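Local coordinates for tail spike protein gp49 (Pseudomonas phage LKA1, PDB 4RU4), which serves as the trimeric tailspike of the phage and probably cleaves the O-specific polysaccharide of its Pseudomonas host as a lyase during entry, at residues 334-339 and 352-357; 375-380 and 418-423; 278-283 and 308-313; 291-296 and 328-333. All coordinates share one frame; numbering follows the deposited sequence.

Contact 1: residues 334-339 and 352-357; sequences NAEDCS and QGKDIS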
loop_
_atom_site.group_PDB
_atom_site.type_symbol
_atom_site.label_atom_id
_atom_site.label_comp_id
_atom_site.label_asym_id
_atom_site.label_seq_id
_atom_site.Cartn_x
_atom_site.Cartn_y
_atom_site.Cartn_z
ATOM N N ASN B 334 -24.145 -1.955 -5.631
ATOM C CA ASN B 334 -24.325 -2.968 -4.596
ATOM C C ASN B 334 -23.015 -3.459 -3.974
ATOM O O ASN B 334 -22.938 -4.596 -3.509
ATOM C CB ASN B 334 -25.156 -4.159 -5.115
ATOM C CG ASN B 334 -24.390 -5.000 -6.135
ATOM O OD1 ASN B 334 -23.556 -4.486 -6.868
ATOM N ND2 ASN B 334 -24.676 -6.304 -6.174
ATOM N N ALA B 335 -21.978 -2.614 -3.985
ATOM C CA ALA B 335 -20.687 -2.965 -3.411
ATOM C C ALA B 335 -20.615 -2.384 -2.008
ATOM O O ALA B 335 -21.082 -1.277 -1.786
ATOM C CB ALA B 335 -19.525 -2.404 -4.274
ATOM N N GLU B 336 -20.043 -3.124 -1.062
ATOM C CA GLU B 336 -19.731 -2.561 0.261
ATOM C C GLU B 336 -18.382 -3.057 0.738
ATOM O O GLU B 336 -18.137 -4.264 0.685
ATOM C CB GLU B 336 -20.800 -2.922 1.292
ATOM C CG GLU B 336 -20.376 -2.643 2.730
ATOM C CD GLU B 336 -21.501 -2.787 3.754
ATOM O OE1 GLU B 336 -22.491 -3.495 3.497
ATOM O OE2 GLU B 336 -21.385 -2.182 4.836
ATOM N N ASP B 337 -17.508 -2.155 1.202
ATOM C CA ASP B 337 -16.264 -2.598 1.827
ATOM C C ASP B 337 -15.412 -3.290 0.769
ATOM O O ASP B 337 -14.973 -4.422 0.937
ATOM C CB ASP B 337 -16.528 -3.552 3.017
ATOM C CG ASP B 337 -15.269 -3.845 3.832
ATOM O OD1 ASP B 337 -14.311 -3.040 3.782
ATOM O OD2 ASP B 337 -15.234 -4.883 4.532
ATOM N N CYS B 338 -15.208 -2.614 -0.352
ATOM C CA CYS B 338 -14.335 -3.151 -1.395
ATOM C C CYS B 338 -13.306 -2.086 -1.752
ATOM O O CYS B 338 -13.496 -0.911 -1.440
ATOM C CB CYS B 338 -15.150 -3.470 -2.640
ATOM S SG CYS B 338 -16.293 -4.849 -2.482
ATOM N N SER B 339 -12.230 -2.471 -2.454
ATOM C CA SER B 339 -11.195 -1.493 -2.791
ATOM C C SER B 339 -10.348 -1.894 -3.983
ATOM O O SER B 339 -10.287 -3.086 -4.349
ATOM C CB SER B 339 -10.256 -1.232 -1.585
ATOM O OG SER B 339 -9.660 -2.439 -1.090
ATOM N N GLN B 352 -19.145 3.999 -5.836
ATOM C CA GLN B 352 -20.550 3.628 -5.850
ATOM C C GLN B 352 -20.776 2.704 -4.643
ATOM O O GLN B 352 -19.842 2.054 -4.173
ATOM C CB GLN B 352 -20.890 2.861 -7.146
ATOM C CG GLN B 352 -20.487 3.586 -8.410
ATOM C CD GLN B 352 -21.093 3.009 -9.676
ATOM O OE1 GLN B 352 -22.148 2.380 -9.642
ATOM N NE2 GLN B 352 -20.430 3.260 -10.825
ATOM N N GLY B 353 -22.012 2.599 -4.168
ATOM C CA GLY B 353 -22.311 1.646 -3.105
ATOM C C GLY B 353 -22.017 2.212 -1.730
ATOM O O GLY B 353 -22.570 3.235 -1.365
ATOM N N LYS B 354 -21.139 1.567 -0.972
ATOM C CA LYS B 354 -20.884 1.969 0.424
ATOM C C LYS B 354 -19.509 1.526 0.860
ATOM O O LYS B 354 -19.144 0.386 0.620
ATOM C CB LYS B 354 -21.922 1.324 1.360
ATOM C CG LYS B 354 -21.623 1.523 2.890
ATOM C CD LYS B 354 -22.804 1.047 3.778
ATOM C CE LYS B 354 -22.455 1.019 5.271
ATOM N NZ LYS B 354 -23.635 0.474 6.062
ATOM N N ASP B 355 -18.759 2.411 1.523
ATOM C CA ASP B 355 -17.445 2.062 2.080
ATOM C C ASP B 355 -16.488 1.533 1.006
ATOM O O ASP B 355 -16.104 0.354 1.008
ATOM C CB ASP B 355 -17.579 1.066 3.253
ATOM C CG ASP B 355 -18.321 1.671 4.442
ATOM O OD1 ASP B 355 -18.476 2.913 4.485
ATOM O OD2 ASP B 355 -18.765 0.905 5.327
ATOM N N ILE B 356 -16.104 2.419 0.094
ATOM C CA ILE B 356 -15.223 2.071 -1.022
ATOM C C ILE B 356 -13.930 2.902 -0.965
ATOM O O ILE B 356 -13.975 4.095 -0.688
ATOM C CB ILE B 356 -15.923 2.402 -2.332
ATOM C CG1 ILE B 356 -17.249 1.631 -2.451
ATOM C CG2 ILE B 356 -14.973 2.189 -3.533
ATOM C CD1 ILE B 356 -17.162 0.124 -2.310
ATOM N N SER B 357 -12.773 2.283 -1.228
ATOM C CA SER B 357 -11.516 3.031 -1.150
ATOM C C SER B 357 -10.647 2.730 -2.365
ATOM O O SER B 357 -10.705 1.610 -2.911
ATOM C CB SER B 357 -10.749 2.683 0.132
ATOM O OG SER B 357 -11.624 2.625 1.256
HETATM O O HOH W 1 -18.567 -1.723 5.421
HETATM O O HOH W 2 -24.533 -2.787 5.343
HETATM O O HOH W 3 -13.091 0.366 1.364
#
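E336 and K354 run out alongside one another in a common direction, one from each of two parallel backbone runs, 334-339 and 352-357. Both start with CG anti to the backbone N (chi1 167° and 172°) and both stay extended, which brings the carboxylate alongside the end of the lysine. E336 OE2 sits 3.4 Å from K354 CE and forms a long salt bridge of 3.7 Å to K354 NZ. Each charge has a stronger partner elsewhere: R309 holds E336 OE1, and Q418 receives the ammonium of K354. The carboxylates of E336 and D355 also approach each other, and a water donates to both, 2.9 Å to E336 OE2 and 2.6 Å to D355 OD2, which probably eases their repulsion. D355 is further paired with R430 of a second subunit. On the face bearing C338 the chemistry turns apolar: I356 sends CD1 to within 4.0 Å of A335 CB and 4.1 Å of C338 CB. Between the two faces run backbone bonds, among them D337 N to K354 O at 3.1 Å. Parallel pairing of turns, with corners matched at D337 and D355, is characteristic of the parallel beta-helix, right-handed in the pectin lyase-like family.

Contact 2: residues 375-380 and 418-423; sequences AEILGG and QPCNFL
I377 and C420 make the apolar core of this contact, where I377 CG2 presses on C420 SG at 3.6 Å. The isoleucine carries CG1 beside its backbone N (chi1 -65°), a choice that throws CG2 to the far side from that nitrogen and out toward the thiol. The same methyl lies 4.3 Å from F422 CZ, approaching the ring obliquely, and F422 in turn meets the rings of F382 and W351. C420 SG also rests 3.8 Å from the CA of G379, a bare backbone surface. Segment 375-380 leaves one strand and turns through L378 and G379 before G380 pairs in parallel with C420. This is a corner between two faces of the parallel beta-helix expected of a pectin lyase-like domain, and the two segments run nearly at right angles where they touch. G380 is bonded through both its amide and its carbonyl: its N donates to P419 O at 2.8 Å, and its O accepts from N421 N at 2.7 Å. At the turn, L378 and Q418 bring their side chains across each other, L378 CD2 lying 3.8 Å from Q418 NE2. The glutamine is extended beyond CG, and the other end of its amide, OE1, takes a hydrogen bond from K354. Its backbone N bonds to L378 O at 3.1 Å. The amide of N421 bonds to T381 and N453, and N421 packs on D462 of a second subunit.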
loop_
_atom_site.group_PDB
_atom_site.type_symbol
_atom_site.label_atom_id
_atom_site.label_comp_id
_atom_site.label_asym_id
_atom_site.label_seq_id
_atom_site.Cartn_x
_atom_site.Cartn_y
_atom_site.Cartn_z
ATOM N N ALA B 375 -21.648 7.261 -8.545
ATOM C CA ALA B 375 -23.027 6.916 -8.901
ATOM C C ALA B 375 -23.570 6.059 -7.781
ATOM O O ALA B 375 -22.784 5.399 -7.098
ATOM C CB ALA B 375 -23.076 6.130 -10.214
ATOM N N GLU B 376 -24.884 6.051 -7.598
ATOM C CA GLU B 376 -25.520 5.018 -6.787
ATOM C C GLU B 376 -24.905 4.962 -5.393
ATOM O O GLU B 376 -24.573 3.876 -4.870
ATOM C CB GLU B 376 -25.445 3.642 -7.505
ATOM C CG GLU B 376 -26.032 3.674 -8.930
ATOM C CD GLU B 376 -26.165 2.289 -9.604
ATOM O OE1 GLU B 376 -25.427 1.342 -9.232
ATOM O OE2 GLU B 376 -26.985 2.161 -10.550
ATOM N N ILE B 377 -24.739 6.146 -4.798
ATOM C CA ILE B 377 -24.161 6.267 -3.462
ATOM C C ILE B 377 -25.230 5.936 -2.415
ATOM O O ILE B 377 -26.187 6.694 -2.225
ATOM C CB ILE B 377 -23.564 7.688 -3.220
ATOM C CG1 ILE B 377 -22.372 7.926 -4.172
ATOM C CG2 ILE B 377 -23.147 7.864 -1.763
ATOM C CD1 ILE B 377 -21.158 6.994 -3.922
ATOM N N LEU B 378 -25.070 4.798 -1.742
ATOM C CA LEU B 378 -25.973 4.432 -0.652
ATOM C C LEU B 378 -25.661 5.289 0.591
ATOM O O LEU B 378 -26.561 5.743 1.325
ATOM C CB LEU B 378 -25.841 2.936 -0.303
ATOM C CG LEU B 378 -26.804 2.422 0.775
ATOM C CD1 LEU B 378 -28.249 2.416 0.262
ATOM C CD2 LEU B 378 -26.420 1.022 1.285
ATOM N N GLY B 379 -24.372 5.521 0.799
ATOM C CA GLY B 379 -23.889 6.165 2.003
ATOM C C GLY B 379 -22.640 5.486 2.528
ATOM O O GLY B 379 -22.140 4.508 1.955
ATOM N N GLY B 380 -22.096 6.034 3.609
ATOM C CA GLY B 380 -20.858 5.512 4.168
ATOM C C GLY B 380 -19.657 6.344 3.757
ATOM O O GLY B 380 -19.765 7.539 3.517
ATOM N N GLN B 418 -27.845 6.804 3.978
ATOM C CA GLN B 418 -26.927 6.853 5.099
ATOM C C GLN B 418 -25.969 8.051 4.953
ATOM O O GLN B 418 -25.659 8.462 3.840
ATOM C CB GLN B 418 -26.158 5.530 5.203
ATOM C CG GLN B 418 -27.064 4.301 5.423
ATOM C CD GLN B 418 -26.290 2.966 5.369
ATOM O OE1 GLN B 418 -25.100 2.913 5.670
ATOM N NE2 GLN B 418 -26.978 1.892 4.978
ATOM N N PRO B 419 -25.513 8.620 6.077
ATOM C CA PRO B 419 -24.579 9.747 6.008
ATOM C C PRO B 419 -23.380 9.396 5.119
ATOM O O PRO B 419 -22.915 8.242 5.174
ATOM C CB PRO B 419 -24.132 9.911 7.462
ATOM C CG PRO B 419 -25.307 9.437 8.265
ATOM C CD PRO B 419 -25.854 8.264 7.470
ATOM N N CYS B 420 -22.910 10.360 4.318
ATOM C CA CYS B 420 -21.782 10.145 3.395
ATOM C C CYS B 420 -20.553 10.897 3.851
ATOM O O CYS B 420 -20.655 12.061 4.208
ATOM C CB CYS B 420 -22.132 10.680 2.004
ATOM S SG CYS B 420 -23.532 9.871 1.234
ATOM N N ASN B 421 -19.388 10.246 3.803
ATOM C CA ASN B 421 -18.124 10.936 4.072
ATOM C C ASN B 421 -17.229 10.782 2.842
ATOM O O ASN B 421 -16.906 9.668 2.456
ATOM C CB ASN B 421 -17.428 10.295 5.274
ATOM C CG ASN B 421 -18.330 10.179 6.454
ATOM O OD1 ASN B 421 -18.950 11.154 6.861
ATOM N ND2 ASN B 421 -18.432 8.987 7.008
ATOM N N PHE B 422 -16.872 11.884 2.199
ATOM C CA PHE B 422 -15.974 11.811 1.058
ATOM C C PHE B 422 -14.620 12.325 1.491
ATOM O O PHE B 422 -14.490 13.494 1.901
ATOM C CB PHE B 422 -16.542 12.637 -0.111
ATOM C CG PHE B 422 -17.803 12.058 -0.662
ATOM C CD1 PHE B 422 -17.745 10.957 -1.507
ATOM C CD2 PHE B 422 -19.049 12.540 -0.278
ATOM C CE1 PHE B 422 -18.897 10.378 -1.982
ATOM C CE2 PHE B 422 -20.203 11.973 -0.793
ATOM C CZ PHE B 422 -20.117 10.884 -1.628
ATOM N N LEU B 423 -13.621 11.448 1.424
ATOM C CA LEU B 423 -12.296 11.745 1.985
ATOM C C LEU B 423 -11.237 11.716 0.916
ATOM O O LEU B 423 -11.091 10.694 0.233
ATOM C CB LEU B 423 -11.903 10.687 3.034
ATOM C CG LEU B 423 -12.983 10.334 4.063
ATOM C CD1 LEU B 423 -12.529 9.233 5.006
ATOM C CD2 LEU B 423 -13.459 11.569 4.839
#

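Contact 3: residues 278-283 and 308-313; sequences CHDGGA and VRNVRM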
loop_
_atom_site.group_PDB
_atom_site.type_symbol
_atom_site.label_atom_id
_atom_site.label_comp_id
_atom_site.label_asym_id
_atom_site.label_seq_id
_atom_site.Cartn_x
_atom_site.Cartn_y
_atom_site.Cartn_z
ATOM N N CYS B 278 -20.378 -11.398 -5.262
ATOM C CA CYS B 278 -19.303 -12.200 -4.706
ATOM C C CYS B 278 -18.856 -11.633 -3.370
ATOM O O CYS B 278 -19.040 -10.434 -3.100
ATOM C CB CYS B 278 -18.086 -12.225 -5.637
ATOM S SG CYS B 278 -18.251 -13.225 -7.157
ATOM N N HIS B 279 -18.212 -12.470 -2.562
ATOM C CA HIS B 279 -17.806 -12.065 -1.216
ATOM C C HIS B 279 -16.414 -12.660 -0.980
ATOM O O HIS B 279 -16.200 -13.827 -1.296
ATOM C CB HIS B 279 -18.863 -12.587 -0.217
ATOM C CG HIS B 279 -18.736 -12.044 1.188
ATOM N ND1 HIS B 279 -19.820 -11.568 1.902
ATOM C CD2 HIS B 279 -17.672 -11.956 2.024
ATOM C CE1 HIS B 279 -19.421 -11.184 3.104
ATOM N NE2 HIS B 279 -18.123 -11.414 3.208
ATOM N N ASP B 280 -15.472 -11.855 -0.479
ATOM C CA ASP B 280 -14.069 -12.250 -0.315
ATOM C C ASP B 280 -13.350 -12.401 -1.665
ATOM O O ASP B 280 -13.973 -12.325 -2.722
ATOM C CB ASP B 280 -13.892 -13.530 0.541
ATOM C CG ASP B 280 -13.614 -13.233 2.012
ATOM O OD1 ASP B 280 -14.315 -12.379 2.587
ATOM O OD2 ASP B 280 -12.693 -13.870 2.601
ATOM N N GLY B 281 -12.043 -12.608 -1.621
ATOM C CA GLY B 281 -11.291 -12.823 -2.848
ATOM C C GLY B 281 -10.989 -11.537 -3.590
ATOM O O GLY B 281 -10.915 -10.451 -2.997
ATOM N N GLY B 282 -10.767 -11.668 -4.903
ATOM C CA GLY B 282 -10.439 -10.523 -5.727
ATOM C C GLY B 282 -9.424 -10.852 -6.813
ATOM O O GLY B 282 -9.257 -12.011 -7.166
ATOM N N ALA B 283 -8.768 -9.821 -7.335
ATOM C CA ALA B 283 -7.845 -9.958 -8.471
ATOM C C ALA B 283 -6.483 -9.421 -8.075
ATOM O O ALA B 283 -6.383 -8.390 -7.424
ATOM C CB ALA B 283 -8.369 -9.175 -9.678
ATOM N N VAL B 308 -21.761 -7.165 -3.094
ATOM C CA VAL B 308 -20.408 -7.575 -3.340
ATOM C C VAL B 308 -19.581 -7.025 -2.181
ATOM O O VAL B 308 -19.543 -5.801 -1.994
ATOM C CB VAL B 308 -19.923 -6.943 -4.657
ATOM C CG1 VAL B 308 -18.421 -7.196 -4.845
ATOM C CG2 VAL B 308 -20.751 -7.468 -5.823
ATOM N N ARG B 309 -18.915 -7.895 -1.415
ATOM C CA ARG B 309 -18.213 -7.428 -0.206
ATOM C C ARG B 309 -16.829 -8.019 -0.009
ATOM O O ARG B 309 -16.622 -9.186 -0.286
ATOM C CB ARG B 309 -19.045 -7.742 1.044
ATOM C CG ARG B 309 -20.356 -6.942 1.132
ATOM C CD ARG B 309 -20.873 -7.014 2.554
ATOM N NE ARG B 309 -22.098 -6.244 2.807
ATOM C CZ ARG B 309 -23.333 -6.711 2.653
ATOM N NH1 ARG B 309 -23.557 -7.954 2.208
ATOM N NH2 ARG B 309 -24.362 -5.937 2.964
ATOM N N ASN B 310 -15.917 -7.213 0.538
ATOM C CA ASN B 310 -14.527 -7.633 0.806
ATOM C C ASN B 310 -13.886 -8.218 -0.433
ATOM O O ASN B 310 -13.133 -9.186 -0.363
ATOM C CB ASN B 310 -14.393 -8.604 2.003
ATOM C CG ASN B 310 -12.927 -8.782 2.462
ATOM O OD1 ASN B 310 -12.140 -7.830 2.450
ATOM N ND2 ASN B 310 -12.547 -10.017 2.797
ATOM N N VAL B 311 -14.171 -7.609 -1.581
ATOM C CA VAL B 311 -13.484 -7.992 -2.814
ATOM C C VAL B 311 -12.417 -6.936 -3.081
ATOM O O VAL B 311 -12.691 -5.729 -3.075
ATOM C CB VAL B 311 -14.455 -8.194 -4.016
ATOM C CG1 VAL B 311 -13.680 -8.656 -5.254
ATOM C CG2 VAL B 311 -15.576 -9.210 -3.653
ATOM N N ARG B 312 -11.179 -7.402 -3.244
ATOM C CA ARG B 312 -10.028 -6.519 -3.259
ATOM C C ARG B 312 -9.263 -6.659 -4.577
ATOM O O ARG B 312 -8.831 -7.751 -4.920
ATOM C CB ARG B 312 -9.123 -6.856 -2.065
ATOM C CG ARG B 312 -9.892 -6.954 -0.761
ATOM C CD ARG B 312 -10.343 -5.544 -0.302
ATOM N NE ARG B 312 -11.076 -5.631 0.960
ATOM C CZ ARG B 312 -11.545 -4.570 1.624
ATOM N NH1 ARG B 312 -11.365 -3.343 1.143
ATOM N NH2 ARG B 312 -12.183 -4.738 2.775
ATOM N N MET B 313 -9.097 -5.553 -5.317
ATOM C CA MET B 313 -8.314 -5.580 -6.541
ATOM C C MET B 313 -6.944 -4.982 -6.221
ATOM O O MET B 313 -6.855 -3.832 -5.787
ATOM C CB MET B 313 -8.986 -4.752 -7.640
ATOM C CG MET B 313 -10.506 -4.869 -7.705
ATOM S SD MET B 313 -11.120 -6.573 -7.765
ATOM C CE MET B 313 -12.869 -6.214 -7.820
HETATM O O HOH W 4 -22.078 -10.092 0.732
HETATM O O HOH W 5 -10.610 -10.305 -0.138
#
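H279 and R309 face each other across neighbouring turns of the parallel beta-helix, the fold of the pectin lyase-like family, as a buried CH-pi pair. R309 CB stands over one face of the imidazole, 4.1 Å from the ring centroid and 15° off its normal, displaced toward the rim. The rest of the arginine runs out extended, away from H279, to E336 and to G168 O. A water reached by both H279 ND1 and R309 NH1 joins the two side chains where they part. Packing is close around V311, whose CG2, held beside its own backbone N, lies 3.6 Å from D280 O, while CG1 rests 3.8 Å from G282 CA. M313 brings SD to 4.2 Å from A283 CB, and F275 lies against both V311 and M313. Here the strands pair in parallel, with R312 N bonded to G281 O at 3.1 Å; a separate backbone bond joins D280 N to R309 O. The looser side is at the partly exposed G281, where a water sits between G281 O and N310 O. At this corner D280 and N310 meet with their carboxylate and amide planes 74° apart. D280 OD1 also has a salt bridge to R319 of a second subunit, and T344 of that subunit bonds to N310 OD1. R312 fixes the amide of N310 by giving NE (2.9 Å) and NH2 (3.1 Å) to N310 OD1 from opposite faces of its plane. N310 ND2 donates almost straight to D280 OD1 (3.0 Å, 170°): OD1 lies in the amide plane, whereas the N-H meets the carboxylate from above its plane.

Contact 4: residues 291-296 and 328-333; sequences RRHAIA and CADFHG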
loop_
_atom_site.group_PDB
_atom_site.type_symbol
_atom_site.label_atom_id
_atom_site.label_comp_id
_atom_site.label_asym_id
_atom_site.label_seq_id
_atom_site.Cartn_x
_atom_site.Cartn_y
_atom_site.Cartn_z
ATOM N N ARG B 291 -13.357 -2.795 -23.235
ATOM C CA ARG B 291 -13.884 -1.577 -23.836
ATOM C C ARG B 291 -14.487 -0.684 -22.758
ATOM O O ARG B 291 -14.164 0.483 -22.703
ATOM C CB ARG B 291 -14.925 -1.878 -24.933
ATOM C CG ARG B 291 -15.352 -0.621 -25.695
ATOM C CD ARG B 291 -16.458 -0.879 -26.735
ATOM N NE ARG B 291 -17.733 -1.204 -26.087
ATOM C CZ ARG B 291 -18.647 -0.312 -25.696
ATOM N NH1 ARG B 291 -18.457 1.001 -25.883
ATOM N NH2 ARG B 291 -19.760 -0.742 -25.108
ATOM N N ARG B 292 -15.323 -1.237 -21.878
ATOM C CA ARG B 292 -15.965 -0.393 -20.855
ATOM C C ARG B 292 -15.301 -0.430 -19.464
ATOM O O ARG B 292 -14.713 0.565 -19.033
ATOM C CB ARG B 292 -17.465 -0.668 -20.759
ATOM C CG ARG B 292 -18.211 -0.067 -21.971
ATOM C CD ARG B 292 -19.707 -0.180 -21.855
ATOM N NE ARG B 292 -20.260 0.718 -20.844
ATOM C CZ ARG B 292 -20.642 0.338 -19.624
ATOM N NH1 ARG B 292 -20.511 -0.948 -19.212
ATOM N NH2 ARG B 292 -21.149 1.265 -18.802
ATOM N N HIS B 293 -15.383 -1.564 -18.773
ATOM C CA HIS B 293 -14.813 -1.661 -17.435
ATOM C C HIS B 293 -13.823 -2.801 -17.374
ATOM O O HIS B 293 -14.214 -3.940 -17.518
ATOM C CB HIS B 293 -15.897 -1.952 -16.419
ATOM C CG HIS B 293 -17.003 -0.948 -16.415
ATOM N ND1 HIS B 293 -16.782 0.405 -16.590
ATOM C CD2 HIS B 293 -18.341 -1.102 -16.271
ATOM C CE1 HIS B 293 -17.937 1.042 -16.519
ATOM N NE2 HIS B 293 -18.899 0.148 -16.346
ATOM N N ALA B 294 -12.554 -2.496 -17.162
ATOM C CA ALA B 294 -11.538 -3.549 -17.113
ATOM C C ALA B 294 -11.868 -4.537 -15.999
ATOM O O ALA B 294 -11.834 -5.746 -16.189
ATOM C CB ALA B 294 -10.135 -2.941 -16.895
ATOM N N ILE B 295 -12.117 -4.013 -14.810
ATOM C CA ILE B 295 -12.618 -4.829 -13.715
ATOM C C ILE B 295 -13.895 -4.156 -13.238
ATOM O O ILE B 295 -13.993 -2.909 -13.217
ATOM C CB ILE B 295 -11.586 -4.973 -12.569
ATOM C CG1 ILE B 295 -10.310 -5.665 -13.086
ATOM C CG2 ILE B 295 -12.192 -5.716 -11.368
ATOM C CD1 ILE B 295 -9.256 -5.940 -11.969
ATOM N N ALA B 296 -14.886 -4.972 -12.879
ATOM C CA ALA B 296 -16.157 -4.449 -12.411
ATOM C C ALA B 296 -16.681 -5.333 -11.302
ATOM O O ALA B 296 -16.195 -6.449 -11.111
ATOM C CB ALA B 296 -17.155 -4.411 -13.544
ATOM N N CYS B 328 -12.874 3.245 -16.121
ATOM C CA CYS B 328 -12.186 1.978 -16.365
ATOM C C CYS B 328 -12.291 1.019 -15.162
ATOM O O CYS B 328 -12.544 -0.175 -15.335
ATOM C CB CYS B 328 -10.718 2.252 -16.675
ATOM S SG CYS B 328 -9.703 0.735 -16.841
ATOM N N ALA B 329 -12.069 1.537 -13.957
ATOM C CA ALA B 329 -12.160 0.710 -12.742
ATOM C C ALA B 329 -13.549 0.843 -12.158
ATOM O O ALA B 329 -13.949 1.943 -11.803
ATOM C CB ALA B 329 -11.129 1.132 -11.724
ATOM N N ASP B 330 -14.289 -0.266 -12.069
ATOM C CA ASP B 330 -15.710 -0.168 -11.701
ATOM C C ASP B 330 -16.061 -0.870 -10.376
ATOM O O ASP B 330 -15.469 -1.885 -10.019
ATOM C CB ASP B 330 -16.597 -0.714 -12.850
ATOM C CG ASP B 330 -18.050 -0.819 -12.452
ATOM O OD1 ASP B 330 -18.787 0.195 -12.610
ATOM O OD2 ASP B 330 -18.458 -1.896 -11.934
ATOM N N PHE B 331 -16.983 -0.271 -9.627
ATOM C CA PHE B 331 -17.834 -0.972 -8.675
ATOM C C PHE B 331 -19.254 -0.508 -8.997
ATOM O O PHE B 331 -19.465 0.687 -9.227
ATOM C CB PHE B 331 -17.558 -0.523 -7.235
ATOM C CG PHE B 331 -16.209 -0.911 -6.702
ATOM C CD1 PHE B 331 -15.897 -2.246 -6.464
ATOM C CD2 PHE B 331 -15.275 0.070 -6.363
ATOM C CE1 PHE B 331 -14.666 -2.607 -5.959
ATOM C CE2 PHE B 331 -14.036 -0.299 -5.849
ATOM C CZ PHE B 331 -13.742 -1.646 -5.628
ATOM N N HIS B 332 -20.234 -1.409 -8.986
ATOM C CA HIS B 332 -21.647 -0.978 -9.028
ATOM C C HIS B 332 -22.199 -0.647 -7.626
ATOM O O HIS B 332 -21.549 -0.904 -6.597
ATOM C CB HIS B 332 -22.529 -2.047 -9.702
ATOM C CG HIS B 332 -22.490 -2.001 -11.193
ATOM N ND1 HIS B 332 -21.304 -1.953 -11.899
ATOM C CD2 HIS B 332 -23.483 -2.000 -12.114
ATOM C CE1 HIS B 332 -21.573 -1.911 -13.194
ATOM N NE2 HIS B 332 -22.883 -1.953 -13.352
ATOM N N GLY B 333 -23.388 -0.049 -7.577
ATOM C CA GLY B 333 -23.942 0.389 -6.300
ATOM C C GLY B 333 -24.315 -0.675 -5.289
ATOM O O GLY B 333 -24.800 -0.346 -4.197
#
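Two backbone bonds tie the loop 291-296 to the loop 328-333: A294 N donates to C328 O at 3.0 Å, and D330 N donates to I295 O at 2.9 Å. Between them D330 folds against H293. Its CB sits over one face of the imidazole, 3.8 Å from the ring centroid, in a CH-pi contact, and the carboxylate lies stacked with its plane only 16° from that of the ring. With CG anti to the aspartate's backbone N (chi1 172°), the carboxylate lies across the histidine. The two loops, one after strand 287-290 and one after strand 317-320, stack on each other in the parallel beta-helix of the pectin lyase-like domain. D330 OD2 comes 3.3 Å from A296 CB and accepts a bond from H332 ND1 at 2.8 Å, on the syn side of the carboxylate and in the plane of the H332 ring. The other oxygen, OD1, is bonded to H327 NE2. H327 also stacks on the H293 ring and takes a bond from H293 ND1 through its carbonyl, fixing the rotation of the imidazole. At the other end of the contact, A294 CB packs on C328 SG at 3.7 Å, and both side chains touch L318.

All four contacts are largely buried and join turns of one beta-helix, but their chemistry varies with their place in it. Contacts 1 and 3 are the more uniformly buried, while contact 2 has the exposed P419 and partly exposed Q418 at its edge. These three lie along the same flank, where contacts 1 and 3 send polar groups (D355, D280, N310) to the second subunit, whereas contact 2 only packs on it. R309 and E336 join contact 3 to contact 1, and K354 and Q418 join contact 1 to contact 2. Contact 4 meets no other chain and has two loop backbone bonds and a histidine-aspartate stack in place of regular strand pairing. Its I295 packs on M313, and G333 bonds to E376.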